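Local structure of fructose-bisphosphate aldolase (Slackia heliotrinireducens, 4MOZ) at residues I4-V9 with Y23-M28; V136-L141 with E169-V174; F251-H256 with Y296-A301. The protein belongs to the DeoC/LacD family of aldolases and folds as a parallel eight-stranded TIM barrel, with five copies of the chain in the assembly. All blocks are in the same frame, centred on the assembly; numbering follows the deposited sequence.

Contact 1. Residues I4-V9 with Y23-M28; sequences ITRDQV and YIDNYM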
ATOM      1  N   ILE C   4      -4.444   3.536 -44.352  1.00 34.05           N
ATOM      2  CA  ILE C   4      -4.053   2.162 -44.062  1.00 33.20           C
ATOM      3  C   ILE C   4      -5.302   1.279 -44.075  1.00 33.00           C
ATOM      4  O   ILE C   4      -6.417   1.764 -43.875  1.00 33.06           O
ATOM      5  CB  ILE C   4      -3.325   2.035 -42.702  1.00 31.49           C
ATOM      6  CG1 ILE C   4      -4.183   2.604 -41.562  1.00 33.09           C
ATOM      7  CG2 ILE C   4      -1.966   2.728 -42.753  1.00 30.08           C
ATOM      8  CD1 ILE C   4      -3.860   2.045 -40.190  1.00 32.77           C
ATOM      9  N   THR C   5      -5.111  -0.008 -44.332  1.00 34.37           N
ATOM     10  CA  THR C   5      -6.190  -0.984 -44.221  1.00 35.08           C
ATOM     11  C   THR C   5      -6.061  -1.710 -42.883  1.00 34.97           C
ATOM     12  O   THR C   5      -5.039  -1.580 -42.200  1.00 37.13           O
ATOM     13  CB  THR C   5      -6.144  -2.012 -45.365  1.00 37.37           C
ATOM     14  OG1 THR C   5      -4.856  -2.642 -45.388  1.00 39.32           O
ATOM     15  CG2 THR C   5      -6.400  -1.336 -46.710  1.00 37.10           C
ATOM     16  N   ARG C   6      -7.091  -2.469 -42.514  1.00 33.69           N
ATOM     17  CA  ARG C   6      -7.079  -3.240 -41.272  1.00 34.59           C
ATOM     18  C   ARG C   6      -5.864  -4.163 -41.184  1.00 36.68           C
ATOM     19  O   ARG C   6      -5.201  -4.215 -40.148  1.00 37.91           O
ATOM     20  CB  ARG C   6      -8.363  -4.050 -41.123  1.00 35.90           C
ATOM     21  CG  ARG C   6      -9.607  -3.212 -40.887  1.00 34.80           C
ATOM     22  CD  ARG C   6     -10.824  -4.097 -40.679  1.00 34.67           C
ATOM     23  NE  ARG C   6     -10.775  -4.838 -39.417  1.00 35.10           N
ATOM     24  CZ  ARG C   6     -11.224  -4.376 -38.251  1.00 34.31           C
ATOM     25  NH1 ARG C   6     -11.750  -3.160 -38.168  1.00 31.32           N
ATOM     26  NH2 ARG C   6     -11.139  -5.129 -37.161  1.00 37.61           N
ATOM     27  N   ASP C   7      -5.568  -4.862 -42.280  1.00 36.65           N
ATOM     28  CA  ASP C   7      -4.435  -5.795 -42.352  1.00 39.02           C
ATOM     29  C   ASP C   7      -3.070  -5.144 -42.116  1.00 36.66           C
ATOM     30  O   ASP C   7      -2.110  -5.823 -41.757  1.00 42.36           O
ATOM     31  CB  ASP C   7      -4.432  -6.530 -43.698  1.00 45.29           C
ATOM     32  CG  ASP C   7      -5.586  -7.516 -43.835  1.00 52.35           C
ATOM     33  OD1 ASP C   7      -6.561  -7.438 -43.054  1.00 51.97           O
ATOM     34  OD2 ASP C   7      -5.523  -8.375 -44.738  1.00 62.56           O
ATOM     35  N   GLN C   8      -2.988  -3.834 -42.322  1.00 35.63           N
ATOM     36  CA  GLN C   8      -1.736  -3.098 -42.128  1.00 38.38           C
ATOM     37  C   GLN C   8      -1.466  -2.685 -40.679  1.00 37.70           C
ATOM     38  O   GLN C   8      -0.366  -2.231 -40.358  1.00 40.85           O
ATOM     39  CB  GLN C   8      -1.706  -1.867 -43.025  1.00 40.19           C
ATOM     40  CG  GLN C   8      -1.465  -2.173 -44.491  1.00 41.50           C
ATOM     41  CD  GLN C   8      -1.468  -0.917 -45.326  1.00 42.09           C
ATOM     42  OE1 GLN C   8      -2.524  -0.379 -45.644  1.00 43.04           O
ATOM     43  NE2 GLN C   8      -0.284  -0.434 -45.676  1.00 46.32           N
ATOM     44  N   VAL C   9      -2.471  -2.823 -39.817  1.00 36.04           N
ATOM     45  CA  VAL C   9      -2.313  -2.557 -38.386  1.00 35.97           C
ATOM     46  C   VAL C   9      -1.475  -3.674 -37.759  1.00 34.54           C
ATOM     47  O   VAL C   9      -1.857  -4.845 -37.803  1.00 35.08           O
ATOM     48  CB  VAL C   9      -3.681  -2.452 -37.660  1.00 33.69           C
ATOM     49  CG1 VAL C   9      -3.496  -2.267 -36.159  1.00 29.32           C
ATOM     50  CG2 VAL C   9      -4.519  -1.317 -38.232  1.00 31.77           C
ATOM     51  N   TYR C  23      -9.171  -4.299 -31.002  1.00 29.90           N
ATOM     52  CA  TYR C  23      -7.961  -3.482 -31.040  1.00 28.40           C
ATOM     53  C   TYR C  23      -7.797  -2.796 -32.387  1.00 28.56           C
ATOM     54  O   TYR C  23      -7.442  -1.616 -32.451  1.00 28.99           O
ATOM     55  CB  TYR C  23      -6.712  -4.313 -30.739  1.00 26.87           C
ATOM     56  CG  TYR C  23      -5.431  -3.522 -30.874  1.00 27.22           C
ATOM     57  CD1 TYR C  23      -4.982  -2.706 -29.836  1.00 26.73           C
ATOM     58  CD2 TYR C  23      -4.672  -3.573 -32.046  1.00 26.71           C
ATOM     59  CE1 TYR C  23      -3.810  -1.976 -29.952  1.00 26.60           C
ATOM     60  CE2 TYR C  23      -3.499  -2.839 -32.173  1.00 25.04           C
ATOM     61  CZ  TYR C  23      -3.075  -2.046 -31.121  1.00 25.24           C
ATOM     62  OH  TYR C  23      -1.916  -1.314 -31.227  1.00 24.52           O
ATOM     63  N   ILE C  24      -8.040  -3.550 -33.458  1.00 28.65           N
ATOM     64  CA  ILE C  24      -7.943  -3.012 -34.807  1.00 29.87           C
ATOM     65  C   ILE C  24      -9.039  -1.969 -35.018  1.00 28.71           C
ATOM     66  O   ILE C  24      -8.760  -0.877 -35.509  1.00 29.18           O
ATOM     67  CB  ILE C  24      -7.983  -4.126 -35.882  1.00 31.03           C
ATOM     68  CG1 ILE C  24      -6.788  -5.078 -35.701  1.00 30.13           C
ATOM     69  CG2 ILE C  24      -7.973  -3.523 -37.284  1.00 30.25           C
ATOM     70  CD1 ILE C  24      -6.939  -6.421 -36.386  1.00 28.53           C
ATOM     71  N   ASP C  25     -10.268  -2.296 -34.615  1.00 29.30           N
ATOM     72  CA  ASP C  25     -11.369  -1.332 -34.646  1.00 29.75           C
ATOM     73  C   ASP C  25     -10.935  -0.007 -34.021  1.00 29.22           C
ATOM     74  O   ASP C  25     -11.133   1.057 -34.605  1.00 31.43           O
ATOM     75  CB  ASP C  25     -12.595  -1.868 -33.898  1.00 30.60           C
ATOM     76  CG  ASP C  25     -13.317  -2.978 -34.647  1.00 32.47           C
ATOM     77  OD1 ASP C  25     -13.023  -3.223 -35.836  1.00 36.50           O
ATOM     78  OD2 ASP C  25     -14.195  -3.614 -34.031  1.00 33.62           O
ATOM     79  N   ASN C  26     -10.324  -0.087 -32.843  1.00 29.80           N
ATOM     80  CA  ASN C  26      -9.950   1.104 -32.078  1.00 30.14           C
ATOM     81  C   ASN C  26      -8.767   1.860 -32.671  1.00 29.25           C
ATOM     82  O   ASN C  26      -8.729   3.095 -32.636  1.00 28.00           O
ATOM     83  CB  ASN C  26      -9.694   0.747 -30.612  1.00 27.49           C
ATOM     84  CG  ASN C  26     -10.975   0.411 -29.865  1.00 29.49           C
ATOM     85  OD1 ASN C  26     -12.022   1.025 -30.092  1.00 31.39           O
ATOM     86  ND2 ASN C  26     -10.897  -0.563 -28.962  1.00 26.56           N
ATOM     87  N   TYR C  27      -7.810   1.116 -33.217  1.00 27.52           N
ATOM     88  CA  TYR C  27      -6.668   1.717 -33.890  1.00 28.75           C
ATOM     89  C   TYR C  27      -7.113   2.452 -35.161  1.00 28.66           C
ATOM     90  O   TYR C  27      -6.646   3.560 -35.440  1.00 27.57           O
ATOM     91  CB  TYR C  27      -5.631   0.653 -34.228  1.00 28.53           C
ATOM     92  CG  TYR C  27      -4.264   1.220 -34.510  1.00 30.28           C
ATOM     93  CD1 TYR C  27      -3.928   1.695 -35.777  1.00 31.22           C
ATOM     94  CD2 TYR C  27      -3.298   1.277 -33.506  1.00 29.19           C
ATOM     95  CE1 TYR C  27      -2.666   2.214 -36.033  1.00 34.13           C
ATOM     96  CE2 TYR C  27      -2.039   1.792 -33.751  1.00 28.42           C
ATOM     97  CZ  TYR C  27      -1.728   2.258 -35.011  1.00 31.76           C
ATOM     98  OH  TYR C  27      -0.477   2.772 -35.250  1.00 35.92           O
HETATM   99  N   MSE C  28      -8.020   1.830 -35.914  1.00 28.75           N
HETATM  100  CA  MSE C  28      -8.594   2.447 -37.116  1.00 29.17           C
HETATM  101  C   MSE C  28      -9.412   3.694 -36.774  1.00 27.70           C
HETATM  102  O   MSE C  28      -9.282   4.717 -37.444  1.00 27.91           O
HETATM  103  CB  MSE C  28      -9.455   1.447 -37.902  1.00 30.05           C
HETATM  104  CG  MSE C  28      -8.676   0.297 -38.529  1.00 33.04           C
HETATM  105 SE   MSE C  28      -7.487   0.855 -39.980  1.00 39.20          SE
HETATM  106  CE  MSE C  28      -8.826   1.076 -41.389  1.00 43.96           C
TER
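Arg6 reaches from the N-terminal segment to helix 20-30, which precedes the first barrel strand and lies against the start of strand 172-177, and grips Asp25 with both terminal nitrogens. NH1 lies 2.7 Å from Asp25 OD1 and meets it nearly along the C-O axis. NH2, at 3.0 Å from Asp25 OD1, comes from above the carboxylate plane, and the two flat groups stand 64° apart. NH2 also forms a salt bridge with Glu21, one turn earlier on the helix. Because the arginine chain bends at chi3 (69°), one guanidinium face settles on Ile24, whose CG2 sits 3.5 Å from Arg6 CZ.

Behind this charged rim the contact is apolar. Val9 CG1 makes a CH-pi contact over the Tyr27 ring, while Val9 CG2 touches selenomethionine Met28. The flexible chain of Met28 folds back to place SE 3.8 Å from Ile4 CD1. Part of the segment's backbone is satisfied within it: Gln8 N donates to Thr5 O in a 3-10 turn, and Thr5 N to the side-chain oxygen Gln8 OE1 at 2.9 Å; Ile4 bonds through its backbone to Gly33. Tyr23 and Asn26 turn their polar ends elsewhere, to Asp207 and to Gly170 O. The acidic pair, Asp25 and Glu21, probably favours an ionised Arg6, while aliphatic, aromatic and selenium-bearing side chains close the buried side.

Contact 2. Residues V136-L141 with E169-V174; sequences VNVVGL and EGLIVV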
ATOM      1  N   VAL C 136     -20.466   4.236 -24.269  1.00 32.34           N
ATOM      2  CA  VAL C 136     -19.519   5.310 -24.592  1.00 29.68           C
ATOM      3  C   VAL C 136     -18.398   4.788 -25.488  1.00 28.39           C
ATOM      4  O   VAL C 136     -17.800   3.747 -25.206  1.00 29.40           O
ATOM      5  CB  VAL C 136     -18.959   6.006 -23.335  1.00 27.66           C
ATOM      6  CG1 VAL C 136     -18.050   7.166 -23.716  1.00 26.58           C
ATOM      7  CG2 VAL C 136     -20.098   6.515 -22.475  1.00 28.67           C
ATOM      8  N   ASN C 137     -18.126   5.522 -26.567  1.00 26.57           N
ATOM      9  CA  ASN C 137     -17.147   5.116 -27.575  1.00 27.19           C
ATOM     10  C   ASN C 137     -15.694   5.330 -27.125  1.00 26.24           C
ATOM     11  O   ASN C 137     -14.969   6.166 -27.675  1.00 26.61           O
ATOM     12  CB  ASN C 137     -17.436   5.817 -28.913  1.00 26.18           C
ATOM     13  CG  ASN C 137     -16.530   5.343 -30.035  1.00 26.20           C
ATOM     14  OD1 ASN C 137     -16.223   4.151 -30.149  1.00 28.21           O
ATOM     15  ND2 ASN C 137     -16.096   6.280 -30.873  1.00 23.37           N
ATOM     16  N   VAL C 138     -15.283   4.567 -26.116  1.00 26.24           N
ATOM     17  CA  VAL C 138     -13.922   4.641 -25.601  1.00 26.61           C
ATOM     18  C   VAL C 138     -13.030   3.790 -26.489  1.00 25.43           C
ATOM     19  O   VAL C 138     -13.242   2.585 -26.625  1.00 25.58           O
ATOM     20  CB  VAL C 138     -13.827   4.153 -24.135  1.00 28.23           C
ATOM     21  CG1 VAL C 138     -12.380   4.189 -23.640  1.00 25.42           C
ATOM     22  CG2 VAL C 138     -14.725   4.990 -23.229  1.00 28.65           C
ATOM     23  N   VAL C 139     -12.040   4.426 -27.102  1.00 27.10           N
ATOM     24  CA  VAL C 139     -11.134   3.721 -28.004  1.00 27.49           C
ATOM     25  C   VAL C 139      -9.780   3.445 -27.347  1.00 25.78           C
ATOM     26  O   VAL C 139      -9.040   2.568 -27.783  1.00 25.87           O
ATOM     27  CB  VAL C 139     -10.969   4.458 -29.357  1.00 26.74           C
ATOM     28  CG1 VAL C 139     -12.321   4.604 -30.048  1.00 26.32           C
ATOM     29  CG2 VAL C 139     -10.313   5.819 -29.174  1.00 25.65           C
ATOM     30  N   GLY C 140      -9.463   4.189 -26.293  1.00 24.93           N
ATOM     31  CA  GLY C 140      -8.186   4.012 -25.634  1.00 24.91           C
ATOM     32  C   GLY C 140      -8.021   4.732 -24.317  1.00 26.44           C
ATOM     33  O   GLY C 140      -8.957   5.368 -23.803  1.00 26.22           O
ATOM     34  N   LEU C 141      -6.809   4.627 -23.780  1.00 24.51           N
ATOM     35  CA  LEU C 141      -6.468   5.201 -22.496  1.00 24.73           C
ATOM     36  C   LEU C 141      -5.224   6.056 -22.621  1.00 24.14           C
ATOM     37  O   LEU C 141      -4.385   5.830 -23.507  1.00 23.89           O
ATOM     38  CB  LEU C 141      -6.218   4.098 -21.462  1.00 25.72           C
ATOM     39  CG  LEU C 141      -7.254   2.990 -21.247  1.00 27.58           C
ATOM     40  CD1 LEU C 141      -6.781   2.078 -20.130  1.00 28.93           C
ATOM     41  CD2 LEU C 141      -8.641   3.535 -20.932  1.00 27.76           C
ATOM     42  N   GLU C 169      -7.851  -5.695 -23.246  1.00 33.01           N
ATOM     43  CA  GLU C 169      -9.207  -5.275 -23.595  1.00 31.99           C
ATOM     44  C   GLU C 169      -9.335  -4.764 -25.026  1.00 30.41           C
ATOM     45  O   GLU C 169     -10.428  -4.412 -25.463  1.00 34.55           O
ATOM     46  CB  GLU C 169      -9.701  -4.194 -22.622  1.00 31.11           C
ATOM     47  CG  GLU C 169     -10.020  -4.699 -21.223  1.00 33.32           C
ATOM     48  CD  GLU C 169     -11.108  -5.764 -21.202  1.00 36.15           C
ATOM     49  OE1 GLU C 169     -12.027  -5.717 -22.053  1.00 39.54           O
ATOM     50  OE2 GLU C 169     -11.043  -6.650 -20.324  1.00 36.04           O
ATOM     51  N   GLY C 170      -8.224  -4.716 -25.755  1.00 30.11           N
ATOM     52  CA  GLY C 170      -8.228  -4.198 -27.125  1.00 29.11           C
ATOM     53  C   GLY C 170      -8.317  -2.681 -27.217  1.00 29.61           C
ATOM     54  O   GLY C 170      -8.760  -2.139 -28.232  1.00 28.51           O
ATOM     55  N   LEU C 171      -7.897  -1.997 -26.155  1.00 28.71           N
ATOM     56  CA  LEU C 171      -7.840  -0.538 -26.139  1.00 26.89           C
ATOM     57  C   LEU C 171      -6.444  -0.081 -26.518  1.00 27.45           C
ATOM     58  O   LEU C 171      -5.458  -0.733 -26.169  1.00 28.23           O
ATOM     59  CB  LEU C 171      -8.189  -0.003 -24.748  1.00 26.73           C
ATOM     60  CG  LEU C 171      -9.611  -0.228 -24.233  1.00 29.24           C
ATOM     61  CD1 LEU C 171      -9.665   0.013 -22.732  1.00 28.95           C
ATOM     62  CD2 LEU C 171     -10.615   0.656 -24.963  1.00 29.63           C
ATOM     63  N   ILE C 172      -6.352   1.036 -27.232  1.00 26.14           N
ATOM     64  CA  ILE C 172      -5.046   1.612 -27.531  1.00 27.16           C
ATOM     65  C   ILE C 172      -4.535   2.389 -26.315  1.00 26.73           C
ATOM     66  O   ILE C 172      -5.311   2.728 -25.417  1.00 26.80           O
ATOM     67  CB  ILE C 172      -5.042   2.484 -28.812  1.00 27.70           C
ATOM     68  CG1 ILE C 172      -5.791   3.799 -28.593  1.00 27.41           C
ATOM     69  CG2 ILE C 172      -5.606   1.707 -30.005  1.00 27.19           C
ATOM     70  CD1 ILE C 172      -5.310   4.926 -29.481  1.00 28.46           C
ATOM     71  N   VAL C 173      -3.228   2.645 -26.273  1.00 25.18           N
ATOM     72  CA  VAL C 173      -2.638   3.372 -25.156  1.00 24.29           C
ATOM     73  C   VAL C 173      -1.707   4.483 -25.624  1.00 24.57           C
ATOM     74  O   VAL C 173      -0.764   4.241 -26.379  1.00 26.50           O
ATOM     75  CB  VAL C 173      -1.862   2.440 -24.202  1.00 24.89           C
ATOM     76  CG1 VAL C 173      -1.321   3.225 -23.012  1.00 22.98           C
ATOM     77  CG2 VAL C 173      -2.752   1.302 -23.719  1.00 24.54           C
ATOM     78  N   VAL C 174      -1.987   5.695 -25.160  1.00 24.45           N
ATOM     79  CA  VAL C 174      -1.122   6.847 -25.388  1.00 23.75           C
ATOM     80  C   VAL C 174      -0.477   7.231 -24.054  1.00 24.13           C
ATOM     81  O   VAL C 174      -1.174   7.479 -23.068  1.00 22.53           O
ATOM     82  CB  VAL C 174      -1.903   8.062 -25.944  1.00 23.44           C
ATOM     83  CG1 VAL C 174      -0.960   9.227 -26.228  1.00 22.43           C
ATOM     84  CG2 VAL C 174      -2.687   7.686 -27.199  1.00 19.37           C
TER
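Two neighbouring parallel strands of the TIM barrel, 138-145 and 172-177, pair here near their N-terminal ends; they are the two strands of a beta-alpha-beta unit whose connecting helix is 152-168. Three backbone bonds join them. Ile172 N donates to Val139 O at 3.1 Å, in the carbonyl plane and on a lone pair; Leu141 N then gives to Ile172 O, and Val174 N donates to Leu141 O at 2.9 Å. The short strand segments 138-141 and 172-174 run 45° apart, consistent with the twist of a closed barrel.

Gly140 pairs with Ile172, their CA atoms only 4.4 Å apart. Glycine suits this place because any CB would run into Ile172 CG1, which lies 3.8 Å from Gly140 CA. Ile172 points to the same sheet face, which Tyr23 and Ala30 of helix 20-30 cover. On the other face Leu141 and Val173 pack against helix 152-168, where branched and long aliphatic chains fill the layer between barrel and helix.

Gly170, with positive phi, ends that helix in a Schellman motif and lets the chain turn into the strand. Just beyond it Leu171 reaches back across strand 138-145. With chi1 at -65° its CG lies beside the backbone N, and the two methyls part: CD2 rests 3.7 Å from Val138 O, and CD1 sits 4.1 Å from Leu141 CD2.

Contact 3. Residues F251-H256 with Y296-A301; sequences FLQQLH and YDVDRA
His256 and Val298 touch where helix 248-260, which follows strand 237-240 of the TIM barrel and precedes strand 266-269 in the chain, meets the start of helix 298-305, after the last barrel strand. From its CB the histidine can be followed outward. CB lies 3.8 Å from Val298 CG2, and CG remains near the same methyl. Chi1 of -164° sets CG opposite the backbone N and carries the ring toward the turn before helix 298-305. There CD2 meets Tyr296 O at 3.5 Å, the oxygen lying at the ring edge; the ring also meets that of Tyr260 on its own helix. At the tip, NE2 is 2.7 Å from a water that donates to OD1 of Asp297, which stands at the N-cap position without a capping bond of its side chain. Histidine suits this partly exposed place, as its carbon atoms pack on valine while a ring nitrogen meets water.

Val298, compact and beta-branched, fills the centre of the contact, where the backbones come closest, at Gln253. Gln253 OE1 lies 3.3 Å from Val298 CG2; its chain bends at chi2 (68°) and crosses the valine at about a right angle, while NE2 turns to Asp257 on its own helix. Deeper in, Leu252 faces Val298, and the small Ala301 offers it a methyl. Ile291 of helix 278-294 touches both Leu252 and Ala301, joining three helices in one apolar layer. Leu252 CB lies 4.4 Å from Val298 CG1, and Leu252 CD1 reaches within 4.5 Å of Ala301 CB.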
ATOM      1  N   PHE C 251       2.671  27.571 -36.438  1.00 35.46           N
ATOM      2  CA  PHE C 251       2.168  26.383 -35.762  1.00 34.79           C
ATOM      3  C   PHE C 251       1.977  25.209 -36.728  1.00 35.56           C
ATOM      4  O   PHE C 251       2.420  24.089 -36.451  1.00 35.88           O
ATOM      5  CB  PHE C 251       0.856  26.702 -35.029  1.00 33.67           C
ATOM      6  CG  PHE C 251       0.194  25.496 -34.419  1.00 35.18           C
ATOM      7  CD1 PHE C 251       0.636  24.980 -33.201  1.00 37.10           C
ATOM      8  CD2 PHE C 251      -0.867  24.869 -35.064  1.00 33.72           C
ATOM      9  CE1 PHE C 251       0.031  23.864 -32.641  1.00 38.20           C
ATOM     10  CE2 PHE C 251      -1.476  23.754 -34.510  1.00 35.56           C
ATOM     11  CZ  PHE C 251      -1.026  23.251 -33.297  1.00 37.70           C
ATOM     12  N   LEU C 252       1.320  25.471 -37.858  1.00 32.58           N
ATOM     13  CA  LEU C 252       1.018  24.419 -38.827  1.00 31.70           C
ATOM     14  C   LEU C 252       2.280  23.935 -39.532  1.00 31.36           C
ATOM     15  O   LEU C 252       2.355  22.780 -39.948  1.00 29.06           O
ATOM     16  CB  LEU C 252      -0.046  24.881 -39.833  1.00 31.55           C
ATOM     17  CG  LEU C 252      -1.458  25.147 -39.284  1.00 32.06           C
ATOM     18  CD1 LEU C 252      -2.252  26.034 -40.232  1.00 31.73           C
ATOM     19  CD2 LEU C 252      -2.219  23.858 -38.995  1.00 27.96           C
ATOM     20  N   GLN C 253       3.267  24.826 -39.642  1.00 33.12           N
ATOM     21  CA  GLN C 253       4.583  24.497 -40.195  1.00 34.36           C
ATOM     22  C   GLN C 253       5.382  23.606 -39.247  1.00 34.69           C
ATOM     23  O   GLN C 253       6.081  22.698 -39.689  1.00 34.29           O
ATOM     24  CB  GLN C 253       5.373  25.772 -40.531  1.00 37.36           C
ATOM     25  CG  GLN C 253       6.713  25.543 -41.231  1.00 38.90           C
ATOM     26  CD  GLN C 253       6.567  25.003 -42.650  1.00 37.61           C
ATOM     27  OE1 GLN C 253       5.927  25.620 -43.500  1.00 39.63           O
ATOM     28  NE2 GLN C 253       7.176  23.851 -42.911  1.00 36.55           N
ATOM     29  N   GLN C 254       5.282  23.872 -37.947  1.00 34.32           N
ATOM     30  CA  GLN C 254       5.917  23.020 -36.943  1.00 34.32           C
ATOM     31  C   GLN C 254       5.384  21.593 -37.028  1.00 31.88           C
ATOM     32  O   GLN C 254       6.161  20.643 -37.073  1.00 35.89           O
ATOM     33  CB  GLN C 254       5.695  23.570 -35.540  1.00 38.24           C
ATOM     34  CG  GLN C 254       6.541  24.785 -35.198  1.00 42.35           C
ATOM     35  CD  GLN C 254       6.310  25.268 -33.778  1.00 46.14           C
ATOM     36  OE1 GLN C 254       5.805  24.527 -32.932  1.00 54.73           O
ATOM     37  NE2 GLN C 254       6.681  26.516 -33.506  1.00 43.41           N
ATOM     38  N   LEU C 255       4.060  21.456 -37.071  1.00 31.90           N
ATOM     39  CA  LEU C 255       3.413  20.147 -37.144  1.00 32.26           C
ATOM     40  C   LEU C 255       3.803  19.384 -38.404  1.00 32.78           C
ATOM     41  O   LEU C 255       3.996  18.167 -38.367  1.00 31.67           O
ATOM     42  CB  LEU C 255       1.887  20.287 -37.074  1.00 33.48           C
ATOM     43  CG  LEU C 255       1.242  20.879 -35.818  1.00 36.37           C
ATOM     44  CD1 LEU C 255      -0.261  20.645 -35.866  1.00 38.45           C
ATOM     45  CD2 LEU C 255       1.824  20.293 -34.536  1.00 35.55           C
ATOM     46  N   HIS C 256       3.909  20.114 -39.514  1.00 31.75           N
ATOM     47  CA  HIS C 256       4.305  19.543 -40.789  1.00 32.80           C
ATOM     48  C   HIS C 256       5.732  19.052 -40.733  1.00 30.99           C
ATOM     49  O   HIS C 256       6.022  17.918 -41.132  1.00 30.11           O
ATOM     50  CB  HIS C 256       4.112  20.570 -41.908  1.00 33.84           C
ATOM     51  CG  HIS C 256       4.124  19.971 -43.294  1.00 33.91           C
ATOM     52  ND1 HIS C 256       5.260  19.784 -43.992  1.00 34.85           N
ATOM     53  CD2 HIS C 256       3.086  19.507 -44.102  1.00 35.10           C
ATOM     54  CE1 HIS C 256       4.969  19.234 -45.187  1.00 36.71           C
ATOM     55  NE2 HIS C 256       3.638  19.061 -45.252  1.00 37.75           N
ATOM     56  N   TYR C 296      -2.047  17.479 -46.450  1.00 29.64           N
ATOM     57  CA  TYR C 296      -2.016  18.852 -46.971  1.00 29.71           C
ATOM     58  C   TYR C 296      -0.664  19.527 -46.775  1.00 31.36           C
ATOM     59  O   TYR C 296       0.021  19.284 -45.777  1.00 31.45           O
ATOM     60  CB  TYR C 296      -3.070  19.722 -46.282  1.00 26.21           C
ATOM     61  CG  TYR C 296      -4.479  19.634 -46.828  1.00 26.84           C
ATOM     62  CD1 TYR C 296      -5.036  18.410 -47.207  1.00 27.37           C
ATOM     63  CD2 TYR C 296      -5.275  20.775 -46.920  1.00 28.10           C
ATOM     64  CE1 TYR C 296      -6.332  18.331 -47.688  1.00 29.04           C
ATOM     65  CE2 TYR C 296      -6.576  20.706 -47.394  1.00 28.98           C
ATOM     66  CZ  TYR C 296      -7.099  19.483 -47.778  1.00 27.94           C
ATOM     67  OH  TYR C 296      -8.388  19.404 -48.250  1.00 28.04           O
ATOM     68  N   ASP C 297      -0.296  20.371 -47.741  1.00 31.90           N
ATOM     69  CA  ASP C 297       0.761  21.364 -47.565  1.00 36.74           C
ATOM     70  C   ASP C 297       0.316  22.368 -46.512  1.00 34.33           C
ATOM     71  O   ASP C 297      -0.882  22.492 -46.234  1.00 33.09           O
ATOM     72  CB  ASP C 297       1.019  22.114 -48.878  1.00 44.04           C
ATOM     73  CG  ASP C 297       1.914  21.344 -49.837  1.00 52.67           C
ATOM     74  OD1 ASP C 297       2.564  20.360 -49.415  1.00 59.20           O
ATOM     75  OD2 ASP C 297       1.977  21.737 -51.024  1.00 61.18           O
ATOM     76  N   VAL C 298       1.279  23.090 -45.943  1.00 35.83           N
ATOM     77  CA  VAL C 298       1.004  24.141 -44.959  1.00 36.58           C
ATOM     78  C   VAL C 298       0.045  25.201 -45.522  1.00 39.70           C
ATOM     79  O   VAL C 298      -0.915  25.598 -44.849  1.00 37.67           O
ATOM     80  CB  VAL C 298       2.314  24.796 -44.455  1.00 35.72           C
ATOM     81  CG1 VAL C 298       2.028  26.003 -43.571  1.00 34.20           C
ATOM     82  CG2 VAL C 298       3.160  23.775 -43.705  1.00 34.19           C
ATOM     83  N   ASP C 299       0.304  25.632 -46.758  1.00 41.71           N
ATOM     84  CA  ASP C 299      -0.488  26.673 -47.421  1.00 44.78           C
ATOM     85  C   ASP C 299      -1.963  26.308 -47.579  1.00 38.74           C
ATOM     86  O   ASP C 299      -2.835  27.137 -47.326  1.00 41.40           O
ATOM     87  CB  ASP C 299       0.105  27.029 -48.792  1.00 49.85           C
ATOM     88  CG  ASP C 299       1.361  27.882 -48.689  1.00 56.60           C
ATOM     89  OD1 ASP C 299       1.649  28.427 -47.600  1.00 63.42           O
ATOM     90  OD2 ASP C 299       2.066  28.010 -49.711  1.00 70.61           O
ATOM     91  N   ARG C 300      -2.239  25.076 -47.997  1.00 37.99           N
ATOM     92  CA  ARG C 300      -3.622  24.642 -48.156  1.00 36.46           C
ATOM     93  C   ARG C 300      -4.303  24.423 -46.807  1.00 37.83           C
ATOM     94  O   ARG C 300      -5.511  24.648 -46.672  1.00 38.49           O
ATOM     95  CB  ARG C 300      -3.732  23.395 -49.036  1.00 36.68           C
ATOM     96  CG  ARG C 300      -5.107  23.281 -49.680  1.00 39.80           C
ATOM     97  CD  ARG C 300      -5.344  21.994 -50.454  1.00 37.39           C
ATOM     98  NE  ARG C 300      -6.765  21.906 -50.785  1.00 39.04           N
ATOM     99  CZ  ARG C 300      -7.370  20.847 -51.310  1.00 38.71           C
ATOM    100  NH1 ARG C 300      -6.688  19.744 -51.584  1.00 42.48           N
ATOM    101  NH2 ARG C 300      -8.671  20.896 -51.561  1.00 40.19           N
ATOM    102  N   ALA C 301      -3.525  23.993 -45.815  1.00 34.84           N
ATOM    103  CA  ALA C 301      -4.027  23.849 -44.448  1.00 34.46           C
ATOM    104  C   ALA C 301      -4.393  25.212 -43.855  1.00 33.30           C
ATOM    105  O   ALA C 301      -5.424  25.351 -43.198  1.00 30.93           O
ATOM    106  CB  ALA C 301      -3.005  23.144 -43.574  1.00 29.86           C
TER
HETATM  107  O   HOH W   1       2.420  18.158 -47.507  1.00 38.63           O

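Contact 2 is buried in the barrel wall, whereas contacts 1 and 3 are partly buried joints between peripheral elements. Contacts 1 and 2 adjoin: helix 20-30, which carries one side of contact 1, also lies against contact 2, for example where Tyr27 N packs near Ile172 CG2. Contact 3 lies across the chain's centre from contact 2, with nearest atoms about 14 Å apart, and shares no element with either. The chemistry follows position. Backbone bonds hold the strands of contact 2, an ion pair marks the rim of contact 1, and contact 3 combines aliphatic packing with a water bridge at its partly exposed side.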